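Local coordinates for protein MdcD (Pseudomonas aeruginosa, PDB 5VIP) that probably serves as the beta subunit of a biotin-independent malonate decarboxylase, a carboxyltransferase-fold partner in removing carbon dioxide from malonyl groups carried on an acyl-carrier protein, at residues L7-L10 with T14-G17; A22-D27 with D227-V232; L65-P70 with S235-F240; D142-Q147 with L169-L174; L85-G90 with A126-A131. All blocks are in the same frame, centred on the assembly; numbering follows the deposited sequence.

Interaction 1: residues L7-L10 with T14-G17; sequences LLAL and TELG
E15 reaches back to A9 and brings its carboxylate against the backbone there. The polar approach is not a bond: OE1 of E15 stands 3.0 Å from the carbonyl O of A9, and both atoms are acceptors. The closeness would be mildly unfavourable unless water, a counterion or a proton softens it. E15 is exposed and also touches a crystal neighbour, which may influence where the carboxylate settles.

The van der Waals part is small: OE2 of E15 lies 3.6 Å from CA of A9 and 4.3 Å from CB of A9, while L8 stays peripheral. The side chain spans the gap because CG sits beside the backbone N (chi1 -76°) and the chain then runs straight on (chi2 -178°), putting both oxygens at A9. Between the backbones A9 and E15 come closest, with CA atoms 7.8 Å apart. Within the first segment, N of L10 bonds to O of L7 at 2.9 Å.

No other chain of the assembly joins in. The segment T14-G17 is the link from helix 8-11 to helix 18-25. G17 is the N-cap of the latter, its N-H taken by Q20, and R21 holds the carbonyls of T14 and L16. T14 bonds to D227, and this surface contact lies beside the N-terminal ends of helices 18-25 and 229-242.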
# COMPACT_ATOMS: atom_id res chain seq x y z
N LEU B 7 37.61 -7.96 -9.26
CA LEU B 7 36.83 -8.23 -10.48
C LEU B 7 35.32 -8.26 -10.20
O LEU B 7 34.90 -8.62 -9.10
CB LEU B 7 37.27 -9.55 -11.12
CG LEU B 7 38.66 -9.64 -11.76
CD1 LEU B 7 39.03 -8.37 -12.52
CD2 LEU B 7 39.72 -9.96 -10.71
N LEU B 8 34.53 -7.88 -11.20
CA LEU B 8 33.07 -7.76 -11.08
C LEU B 8 32.39 -8.97 -10.43
O LEU B 8 31.49 -8.80 -9.60
CB LEU B 8 32.44 -7.51 -12.45
CG LEU B 8 30.93 -7.74 -12.61
CD1 LEU B 8 30.09 -6.60 -12.02
CD2 LEU B 8 30.56 -8.00 -14.07
N ALA B 9 32.79 -10.17 -10.83
CA ALA B 9 32.15 -11.39 -10.32
C ALA B 9 32.25 -11.50 -8.80
O ALA B 9 31.40 -12.11 -8.15
CB ALA B 9 32.76 -12.62 -10.96
N LEU B 10 33.29 -10.89 -8.24
CA LEU B 10 33.50 -10.94 -6.80
C LEU B 10 33.02 -9.65 -6.11
O LEU B 10 32.93 -9.60 -4.88
CB LEU B 10 34.98 -11.20 -6.51
CG LEU B 10 35.48 -12.57 -6.99
CD1 LEU B 10 36.99 -12.73 -6.84
CD2 LEU B 10 34.75 -13.68 -6.23
N THR B 14 24.07 -7.76 -7.35
CA THR B 14 22.90 -8.45 -7.87
C THR B 14 23.10 -9.97 -7.95
O THR B 14 22.13 -10.73 -7.90
CB THR B 14 22.53 -7.94 -9.26
OG1 THR B 14 23.64 -8.14 -10.13
CG2 THR B 14 22.20 -6.45 -9.21
N GLU B 15 24.35 -10.41 -8.07
CA GLU B 15 24.69 -11.84 -8.11
C GLU B 15 24.38 -12.55 -6.80
O GLU B 15 24.31 -13.77 -6.76
CB GLU B 15 26.18 -12.03 -8.42
CG GLU B 15 26.59 -11.82 -9.87
CD GLU B 15 28.08 -12.09 -10.10
OE1 GLU B 15 28.70 -12.82 -9.29
OE2 GLU B 15 28.63 -11.57 -11.10
N LEU B 16 24.23 -11.79 -5.72
CA LEU B 16 24.03 -12.37 -4.39
C LEU B 16 22.58 -12.75 -4.15
O LEU B 16 21.67 -12.07 -4.65
CB LEU B 16 24.50 -11.40 -3.30
CG LEU B 16 25.95 -10.93 -3.38
CD1 LEU B 16 26.29 -9.98 -2.24
CD2 LEU B 16 26.88 -12.12 -3.37
N GLY B 17 22.35 -13.82 -3.39
CA GLY B 17 21.00 -14.17 -2.98
C GLY B 17 20.60 -13.21 -1.88
O GLY B 17 21.46 -12.45 -1.39

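Interaction 2: residues A22-D27 with D227-V232; sequences ARALLD and DDLDEV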
# COMPACT_ATOMS: atom_id res chain seq x y z
N ALA B 22 21.98 -9.48 2.60
CA ALA B 22 21.74 -8.98 3.95
C ALA B 22 23.02 -9.03 4.79
O ALA B 22 23.36 -8.08 5.49
CB ALA B 22 20.63 -9.77 4.63
N ARG B 23 23.73 -10.14 4.70
CA ARG B 23 24.98 -10.31 5.42
C ARG B 23 26.05 -9.33 4.93
O ARG B 23 26.84 -8.82 5.72
CB ARG B 23 25.47 -11.75 5.28
CG ARG B 23 26.81 -12.06 5.95
CD ARG B 23 27.19 -13.52 5.68
NE ARG B 23 26.23 -14.45 6.27
CZ ARG B 23 25.28 -15.10 5.59
NH1 ARG B 23 25.17 -14.96 4.28
NH2 ARG B 23 24.46 -15.91 6.24
N ALA B 24 26.05 -9.08 3.63
CA ALA B 24 27.05 -8.19 3.02
C ALA B 24 26.84 -6.73 3.44
O ALA B 24 27.80 -5.98 3.58
CB ALA B 24 27.01 -8.32 1.51
N LEU B 25 25.59 -6.34 3.67
CA LEU B 25 25.31 -4.93 3.95
C LEU B 25 25.48 -4.55 5.43
O LEU B 25 25.92 -3.44 5.73
CB LEU B 25 23.91 -4.55 3.47
CG LEU B 25 23.68 -4.52 1.96
CD1 LEU B 25 22.22 -4.20 1.63
CD2 LEU B 25 24.62 -3.51 1.28
N LEU B 26 25.14 -5.47 6.33
CA LEU B 26 25.23 -5.20 7.78
C LEU B 26 26.69 -5.25 8.22
O LEU B 26 27.50 -5.94 7.59
CB LEU B 26 24.39 -6.21 8.56
CG LEU B 26 22.87 -6.02 8.46
CD1 LEU B 26 22.10 -7.23 9.00
CD2 LEU B 26 22.48 -4.77 9.20
N ASP B 27 27.03 -4.49 9.26
CA ASP B 27 28.42 -4.46 9.75
C ASP B 27 28.92 -5.88 10.00
O ASP B 27 28.17 -6.74 10.47
CB ASP B 27 28.55 -3.64 11.05
CG ASP B 27 28.24 -2.15 10.87
OD1 ASP B 27 28.02 -1.68 9.73
OD2 ASP B 27 28.21 -1.43 11.90
N ASP B 227 26.46 -1.77 -9.94
CA ASP B 227 26.23 -3.09 -9.36
C ASP B 227 27.50 -3.53 -8.66
O ASP B 227 28.28 -4.35 -9.16
CB ASP B 227 25.81 -4.11 -10.42
CG ASP B 227 25.55 -5.48 -9.82
OD1 ASP B 227 25.40 -5.58 -8.59
OD2 ASP B 227 25.51 -6.47 -10.58
N ASP B 228 27.71 -2.97 -7.48
CA ASP B 228 28.95 -3.13 -6.76
C ASP B 228 28.60 -3.09 -5.28
O ASP B 228 27.99 -2.14 -4.80
CB ASP B 228 29.94 -2.01 -7.15
CG ASP B 228 31.24 -2.06 -6.35
OD1 ASP B 228 31.29 -1.45 -5.26
OD2 ASP B 228 32.21 -2.68 -6.81
N LEU B 229 28.94 -4.16 -4.58
CA LEU B 229 28.64 -4.31 -3.16
C LEU B 229 29.10 -3.15 -2.28
O LEU B 229 28.33 -2.64 -1.46
CB LEU B 229 29.26 -5.61 -2.64
CG LEU B 229 29.16 -5.79 -1.13
CD1 LEU B 229 27.68 -5.77 -0.74
CD2 LEU B 229 29.85 -7.08 -0.69
N ASP B 230 30.36 -2.76 -2.41
CA ASP B 230 30.88 -1.69 -1.58
C ASP B 230 30.13 -0.38 -1.86
O ASP B 230 29.82 0.38 -0.93
CB ASP B 230 32.38 -1.50 -1.82
CG ASP B 230 33.10 -0.88 -0.64
OD1 ASP B 230 32.75 -1.17 0.53
OD2 ASP B 230 34.03 -0.09 -0.89
N GLU B 231 29.83 -0.13 -3.13
CA GLU B 231 29.08 1.07 -3.50
C GLU B 231 27.64 1.05 -2.95
O GLU B 231 27.16 2.05 -2.41
CB GLU B 231 29.07 1.25 -5.02
CG GLU B 231 28.25 2.45 -5.46
CD GLU B 231 28.60 2.96 -6.84
OE1 GLU B 231 27.69 3.54 -7.48
OE2 GLU B 231 29.77 2.83 -7.27
N VAL B 232 26.95 -0.07 -3.10
CA VAL B 232 25.61 -0.19 -2.53
C VAL B 232 25.63 0.05 -1.02
O VAL B 232 24.82 0.83 -0.49
CB VAL B 232 24.97 -1.57 -2.83
CG1 VAL B 232 23.64 -1.74 -2.06
CG2 VAL B 232 24.74 -1.71 -4.33
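L229 lays its branched end on the methyl of A24, and the side chain is worth following outward. Its CB leaves the helix alongside the other segment, not straight at it. CG then swings anti to the backbone N (chi1 173°), which sends both methyls across to helix 18-25. CD1 meets A24 CB at 3.5 Å, tighter than a usual carbon contact, and its next neighbour is CD2 of L25 at 4.3 Å. CD2 of L229 stays on A24, 3.8 Å from the same CB, so the alanine methyl is straddled by the leucine fork. The two CA atoms are only 7.5 Å apart, a close approach that the small alanine permits.

Helices 18-25 and 229-242 lie together against the central sheet of this carboxyltransferase domain, a member of the ClpP/crotonase superfamily. L25 faces that sheet, packing on L113 and L115, and its CD2 also touches CG1 of V232 at 3.9 Å, so the more buried part of the contact runs down to the strands.

At the start of helix 229-242, D228 is the N-cap: its OD1 accepts from N of E231 at 2.9 Å, through the lone pair turned away from the other oxygen. The second oxygen, OD2, forms a salt bridge with R11. Farther along, the carbonyl O of A24 accepts from R233, one helical turn beyond L229.

Interaction 3: residues L65-P70 with S235-F240; sequences LLDGQP and SVLAYF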
# COMPACT_ATOMS: atom_id res chain seq x y z
N LEU B 65 24.02 -4.18 12.79
CA LEU B 65 24.41 -2.78 12.91
C LEU B 65 24.67 -2.22 11.53
O LEU B 65 25.16 -2.92 10.63
CB LEU B 65 25.65 -2.62 13.80
CG LEU B 65 25.55 -3.11 15.24
CD1 LEU B 65 26.97 -3.09 15.86
CD2 LEU B 65 24.59 -2.23 16.03
N LEU B 66 24.33 -0.95 11.34
CA LEU B 66 24.70 -0.23 10.12
C LEU B 66 25.53 0.97 10.54
O LEU B 66 24.99 1.92 11.10
CB LEU B 66 23.45 0.19 9.32
CG LEU B 66 22.73 -0.96 8.59
CD1 LEU B 66 21.38 -0.53 8.02
CD2 LEU B 66 23.62 -1.53 7.48
N ASP B 67 26.84 0.90 10.32
CA ASP B 67 27.79 1.90 10.82
C ASP B 67 27.65 2.10 12.33
O ASP B 67 27.63 3.23 12.81
CB ASP B 67 27.61 3.24 10.08
CG ASP B 67 28.87 4.09 10.08
OD1 ASP B 67 29.98 3.55 10.27
OD2 ASP B 67 28.73 5.32 9.89
N GLY B 68 27.52 1.01 13.07
CA GLY B 68 27.39 1.07 14.51
C GLY B 68 26.00 1.36 15.04
O GLY B 68 25.79 1.35 16.25
N GLN B 69 25.04 1.61 14.14
CA GLN B 69 23.68 1.98 14.54
C GLN B 69 22.75 0.77 14.46
O GLN B 69 22.86 -0.04 13.54
CB GLN B 69 23.14 3.12 13.66
CG GLN B 69 23.95 4.40 13.77
CD GLN B 69 23.80 5.06 15.13
OE1 GLN B 69 22.69 5.36 15.57
NE2 GLN B 69 24.91 5.27 15.79
N PRO B 70 21.85 0.63 15.44
CA PRO B 70 20.93 -0.52 15.47
C PRO B 70 20.08 -0.55 14.20
O PRO B 70 19.64 0.50 13.73
CB PRO B 70 20.07 -0.27 16.71
CG PRO B 70 20.16 1.25 16.93
CD PRO B 70 21.56 1.61 16.51
N SER B 235 26.25 3.75 -0.13
CA SER B 235 25.08 4.60 -0.40
C SER B 235 24.02 4.44 0.68
O SER B 235 23.45 5.43 1.15
CB SER B 235 24.44 4.31 -1.77
OG SER B 235 25.41 4.35 -2.81
N VAL B 236 23.77 3.18 1.06
CA VAL B 236 22.78 2.89 2.09
C VAL B 236 23.14 3.64 3.37
O VAL B 236 22.29 4.32 3.98
CB VAL B 236 22.69 1.37 2.36
CG1 VAL B 236 21.96 1.10 3.67
CG2 VAL B 236 21.98 0.68 1.19
N LEU B 237 24.41 3.55 3.76
CA LEU B 237 24.84 4.20 5.00
C LEU B 237 24.73 5.74 4.91
O LEU B 237 24.34 6.39 5.88
CB LEU B 237 26.28 3.80 5.33
CG LEU B 237 26.50 2.34 5.75
CD1 LEU B 237 27.95 2.14 6.15
CD2 LEU B 237 25.58 1.95 6.89
N ALA B 238 25.06 6.30 3.75
CA ALA B 238 25.00 7.75 3.57
C ALA B 238 23.56 8.24 3.68
O ALA B 238 23.30 9.29 4.25
CB ALA B 238 25.59 8.16 2.22
N TYR B 239 22.63 7.45 3.16
CA TYR B 239 21.23 7.85 3.19
C TYR B 239 20.64 7.76 4.59
O TYR B 239 19.88 8.63 4.98
CB TYR B 239 20.40 7.04 2.20
CG TYR B 239 20.44 7.68 0.83
CD1 TYR B 239 19.74 8.84 0.58
CD2 TYR B 239 21.24 7.15 -0.19
CE1 TYR B 239 19.78 9.45 -0.66
CE2 TYR B 239 21.30 7.76 -1.42
CZ TYR B 239 20.57 8.91 -1.66
OH TYR B 239 20.62 9.52 -2.90
N PHE B 240 21.00 6.73 5.35
CA PHE B 240 20.59 6.70 6.76
C PHE B 240 21.17 7.87 7.54
O PHE B 240 20.48 8.45 8.37
CB PHE B 240 21.01 5.39 7.43
CG PHE B 240 20.07 4.24 7.11
CD1 PHE B 240 18.73 4.32 7.43
CD2 PHE B 240 20.54 3.09 6.50
CE1 PHE B 240 17.86 3.28 7.15
CE2 PHE B 240 19.67 2.04 6.20
CZ PHE B 240 18.33 2.14 6.52
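L66 points from the end of its strand into the angle between L237 and F240, one turn apart on helix 229-242. With CG beside the backbone N (chi1 -74°) and the far branch extended, the leucine splits its work: CB rests 3.7 Å from L237 CD2, while CD1 goes on to F240 and meets CE2 of the ring at 3.6 Å and CD2 at 4.0 Å. That methyl approaches the ring obliquely. The CB of F240 points toward the hairpin, and its ring also packs on R111 and V150.

L237 starts off alongside the hairpin. Like L66, it has CG beside the backbone N (chi1 -69°), and this carries both methyls forward; CD2 reaches L66, whereas CD1 of L237 lies 4.1 Å from CB of D67.

Strands 59-66 and 69-76 are joined here by a two-residue beta hairpin, a type I' turn from L66 to Q69. N of L66 gives to O of Q69 at 2.8 Å and N of Q69 gives back to O of L66 at 3.1 Å, so these two form a hydrogen-bonded pair. D67 and G68 both take positive phi, which suits glycine at the second of these positions in a type I' turn. The carboxylate of D27 holds the turn from outside, OD1 on N of D67 and OD2 on N of G68. On the helix, V236 faces L113, V152 and L174 of the sheet.

Interaction 4: residues D142-Q147 with L169-L174; sequences DLQRYQ and LCSYVL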
# COMPACT_ATOMS: atom_id res chain seq x y z
N ASP B 142 4.56 4.86 10.03
CA ASP B 142 4.78 5.01 11.48
C ASP B 142 6.26 5.18 11.79
O ASP B 142 6.64 6.09 12.53
CB ASP B 142 4.20 3.81 12.24
CG ASP B 142 4.30 3.96 13.75
OD1 ASP B 142 4.57 5.08 14.25
OD2 ASP B 142 4.10 2.93 14.45
N LEU B 143 7.10 4.33 11.22
CA LEU B 143 8.53 4.35 11.51
C LEU B 143 9.18 5.65 11.03
O LEU B 143 10.11 6.16 11.66
CB LEU B 143 9.24 3.14 10.88
CG LEU B 143 10.77 3.05 11.01
CD1 LEU B 143 11.23 3.15 12.48
CD2 LEU B 143 11.28 1.74 10.40
N GLN B 144 8.67 6.20 9.93
CA GLN B 144 9.26 7.39 9.34
C GLN B 144 8.81 8.68 10.04
O GLN B 144 9.09 9.78 9.56
CB GLN B 144 8.98 7.42 7.84
CG GLN B 144 9.84 6.36 7.14
CD GLN B 144 9.74 6.34 5.63
OE1 GLN B 144 10.63 5.81 4.96
NE2 GLN B 144 8.67 6.90 5.08
N ARG B 145 8.17 8.55 11.19
CA ARG B 145 8.08 9.66 12.13
C ARG B 145 9.39 9.81 12.91
O ARG B 145 9.63 10.84 13.54
CB ARG B 145 6.90 9.46 13.08
CG ARG B 145 5.56 9.53 12.34
CD ARG B 145 4.39 9.45 13.29
NE ARG B 145 4.33 8.19 14.00
CZ ARG B 145 3.42 7.93 14.94
NH1 ARG B 145 2.54 8.85 15.26
NH2 ARG B 145 3.41 6.76 15.56
N TYR B 146 10.25 8.80 12.82
CA TYR B 146 11.49 8.75 13.61
C TYR B 146 12.76 8.55 12.77
O TYR B 146 13.79 9.18 13.01
CB TYR B 146 11.41 7.60 14.63
CG TYR B 146 10.08 7.53 15.34
CD1 TYR B 146 9.78 8.37 16.40
CD2 TYR B 146 9.11 6.61 14.93
CE1 TYR B 146 8.56 8.31 17.04
CE2 TYR B 146 7.89 6.54 15.56
CZ TYR B 146 7.62 7.39 16.62
OH TYR B 146 6.40 7.32 17.24
N GLN B 147 12.69 7.67 11.78
CA GLN B 147 13.87 7.29 10.99
C GLN B 147 13.48 7.03 9.54
O GLN B 147 12.41 6.46 9.28
CB GLN B 147 14.52 6.02 11.56
CG GLN B 147 15.05 6.11 12.99
CD GLN B 147 16.23 7.06 13.13
OE1 GLN B 147 16.96 7.32 12.18
NE2 GLN B 147 16.42 7.57 14.34
N LEU B 169 6.54 4.83 -0.56
CA LEU B 169 6.45 5.45 0.76
C LEU B 169 7.80 5.67 1.41
O LEU B 169 7.94 6.54 2.27
CB LEU B 169 5.63 4.59 1.72
CG LEU B 169 4.19 4.30 1.34
CD1 LEU B 169 3.72 3.17 2.24
CD2 LEU B 169 3.36 5.54 1.55
N CYS B 170 8.79 4.85 1.04
CA CYS B 170 10.09 4.90 1.71
C CYS B 170 10.80 6.23 1.48
O CYS B 170 10.72 6.79 0.38
CB CYS B 170 10.98 3.75 1.21
SG CYS B 170 10.42 2.12 1.80
N SER B 171 11.50 6.72 2.51
CA SER B 171 12.25 7.98 2.42
C SER B 171 13.21 8.03 1.25
O SER B 171 13.32 9.05 0.55
CB SER B 171 13.05 8.23 3.71
OG SER B 171 12.18 8.47 4.81
N TYR B 172 13.94 6.94 1.04
CA TYR B 172 14.92 6.89 -0.04
C TYR B 172 14.80 5.60 -0.81
O TYR B 172 14.68 4.53 -0.21
CB TYR B 172 16.35 7.05 0.50
CG TYR B 172 16.51 8.31 1.30
CD1 TYR B 172 16.48 9.55 0.68
CD2 TYR B 172 16.64 8.26 2.69
CE1 TYR B 172 16.61 10.73 1.43
CE2 TYR B 172 16.78 9.42 3.44
CZ TYR B 172 16.76 10.65 2.81
OH TYR B 172 16.89 11.79 3.57
N VAL B 173 14.85 5.70 -2.14
CA VAL B 173 14.80 4.53 -3.02
C VAL B 173 16.07 4.46 -3.86
O VAL B 173 16.36 5.39 -4.63
CB VAL B 173 13.57 4.56 -3.96
CG1 VAL B 173 13.62 3.37 -4.91
CG2 VAL B 173 12.28 4.56 -3.15
N LEU B 174 16.82 3.38 -3.71
CA LEU B 174 18.09 3.24 -4.41
C LEU B 174 17.95 2.13 -5.44
O LEU B 174 17.44 1.05 -5.13
CB LEU B 174 19.25 2.92 -3.45
CG LEU B 174 19.28 3.66 -2.10
CD1 LEU B 174 20.57 3.37 -1.31
CD2 LEU B 174 19.03 5.14 -2.25
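The carboxamide of Q144 is gripped at both ends by the backbone of L169-S171. In the ClpP/crotonase-type core, this buried contact ties the exit of helix 126-143 to the entry of strand 172-176. NE2 of Q144 gives to O of L169 at 2.9 Å with an N-H...O angle of 163°, the acceptor lying close to the amide plane. OE1 of Q144 takes N of S171 at 2.8 Å, the donor tilted 29° from the carbonyl plane. The other flat groups belong to the first segment: CB of R145 sits 3.9 Å above the centre of the Y146 ring, and the guanidinium of R145 meets the carbonyl O of D142 at its edge, weakly.

Along the chain between the two segments come strand 150-153, which lies next to and parallel with 172-176, and helix 162-169, among other elements. D142 forms a salt bridge with R105.

Q144 reaches the far backbone with CG beside its own N (chi1 -73°) and an extended chain beyond. Both bonds hold the amide against rotation and fix which end is oxygen. That oxygen also accepts from N of V149, and OG of S171 lies 3.1 Å from OE1 of Q144, a weak bond at most.

Interaction 5: residues L85-G90 with A126-A131; sequences LGEVSG and ANLGLA
G86 and G129 bring two helix starts almost into backbone contact, their CA atoms 4.4 Å apart. G129 is what allows it: with no side chain there, CA of G129 sits 4.0 Å from O of L85. The carbonyl O of G86 is a little farther off, 4.2 Å from CA of G129. No hydrogen bond links the two segments directly.

One residue along, E87 and L128 lie side by side and point the same way. Their CB atoms are 4.0 Å apart, and CD1 of L128 lies against the carboxylate end, 3.6 Å from OE1 of E87. E87 has CG anti to the backbone N (chi1 -172°), and its extended chain lies along the leucine from CB to OE1. Its other oxygen, OE2, bonds to a polar side chain of a neighbouring protein chain, and a basic side chain of that chain packs on E87 too.

Behind these contacts, the start of helix 87-105 is set by its own capping. OG of S89 accepts from N of G86, the N-cap residue, at 2.8 Å and an almost straight 173°. N of E87 is taken by OE1 of E125, just ahead of helix 126-143, so a bond beside the segments joins the two helix starts. L85 is fixed by backbone bonds to G120 and R122. N127 bonds the partner chain through ND2.

The two helices follow strands 69-76 and 111-115, neighbouring parallel strands of the central sheet, so two successive beta-alpha units of the crotonase-type fold pack together here.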
# COMPACT_ATOMS: atom_id res chain seq x y z
N LEU B 85 4.61 -12.49 -1.94
CA LEU B 85 4.41 -12.46 -0.49
C LEU B 85 3.16 -13.22 -0.06
O LEU B 85 2.12 -13.17 -0.73
CB LEU B 85 4.32 -11.01 -0.00
CG LEU B 85 5.64 -10.22 -0.02
CD1 LEU B 85 5.42 -8.83 0.53
CD2 LEU B 85 6.72 -10.94 0.78
N GLY B 86 3.27 -13.93 1.05
CA GLY B 86 2.13 -14.62 1.63
C GLY B 86 1.91 -14.11 3.04
O GLY B 86 2.43 -13.06 3.41
N GLU B 87 1.16 -14.87 3.83
CA GLU B 87 0.86 -14.48 5.20
C GLU B 87 2.12 -14.38 6.08
O GLU B 87 2.34 -13.39 6.77
CB GLU B 87 -0.12 -15.45 5.85
CG GLU B 87 -0.60 -14.96 7.19
CD GLU B 87 -1.43 -15.98 7.96
OE1 GLU B 87 -1.65 -17.09 7.43
OE2 GLU B 87 -1.86 -15.65 9.09
N VAL B 88 2.95 -15.43 6.05
CA VAL B 88 4.12 -15.47 6.92
C VAL B 88 5.19 -14.47 6.47
O VAL B 88 5.64 -13.66 7.27
CB VAL B 88 4.71 -16.88 7.00
CG1 VAL B 88 6.09 -16.85 7.66
CG2 VAL B 88 3.76 -17.78 7.80
N SER B 89 5.59 -14.54 5.20
CA SER B 89 6.58 -13.59 4.68
C SER B 89 6.12 -12.14 4.87
O SER B 89 6.91 -11.26 5.20
CB SER B 89 6.88 -13.86 3.21
OG SER B 89 5.71 -13.93 2.44
N GLY B 90 4.83 -11.90 4.65
CA GLY B 90 4.28 -10.57 4.82
C GLY B 90 4.35 -10.09 6.27
O GLY B 90 4.69 -8.93 6.52
N ALA B 126 -3.81 -14.97 -1.42
CA ALA B 126 -3.89 -13.63 -2.01
C ALA B 126 -4.33 -12.54 -1.03
O ALA B 126 -3.68 -11.50 -0.93
CB ALA B 126 -4.81 -13.64 -3.23
N ASN B 127 -5.41 -12.76 -0.30
CA ASN B 127 -5.91 -11.67 0.55
C ASN B 127 -5.11 -11.49 1.85
O ASN B 127 -5.10 -10.40 2.42
CB ASN B 127 -7.40 -11.88 0.85
CG ASN B 127 -8.28 -11.21 -0.19
OD1 ASN B 127 -8.08 -10.05 -0.53
ND2 ASN B 127 -9.24 -11.96 -0.72
N LEU B 128 -4.46 -12.54 2.30
CA LEU B 128 -3.55 -12.43 3.43
C LEU B 128 -2.30 -11.67 3.04
O LEU B 128 -1.80 -10.85 3.81
CB LEU B 128 -3.19 -13.82 3.97
CG LEU B 128 -4.39 -14.51 4.64
CD1 LEU B 128 -4.06 -15.96 4.97
CD2 LEU B 128 -4.79 -13.75 5.89
N GLY B 129 -1.79 -11.95 1.83
CA GLY B 129 -0.66 -11.22 1.30
C GLY B 129 -0.98 -9.74 1.14
O GLY B 129 -0.16 -8.88 1.46
N LEU B 130 -2.18 -9.44 0.65
CA LEU B 130 -2.57 -8.04 0.40
C LEU B 130 -2.74 -7.30 1.72
O LEU B 130 -2.32 -6.15 1.86
CB LEU B 130 -3.87 -7.98 -0.43
CG LEU B 130 -4.27 -6.59 -0.95
CD1 LEU B 130 -3.18 -5.99 -1.87
CD2 LEU B 130 -5.62 -6.61 -1.66
N ALA B 131 -3.37 -7.96 2.69
CA ALA B 131 -3.54 -7.38 4.01
C ALA B 131 -2.18 -7.09 4.65
O ALA B 131 -1.99 -6.05 5.29
CB ALA B 131 -4.37 -8.30 4.90

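Overall arrangement
Interactions 1, 2 and 3 follow one another, each touching the next. Interactions 1 and 2 have centres about 11 Å apart and meet where L16 CD1 packs 4.2 Å from A24 CB; interactions 2 and 3, also about 11 Å apart, share helix 229-242 and touch where L25 O lies 3.5 Å from L66 CD2. Interaction 4 touches interaction 3 through Y239 and Y172, and through V236 and L174, where helix meets sheet; their centres are about 14 Å apart. Interaction 5 uses the other end of helix 126-143, about 22 Å from interaction 4 between centres and about 28 Å from interaction 2, across the chain's centre. Interactions 4 and 5 are the two within reach of the partner protein chain.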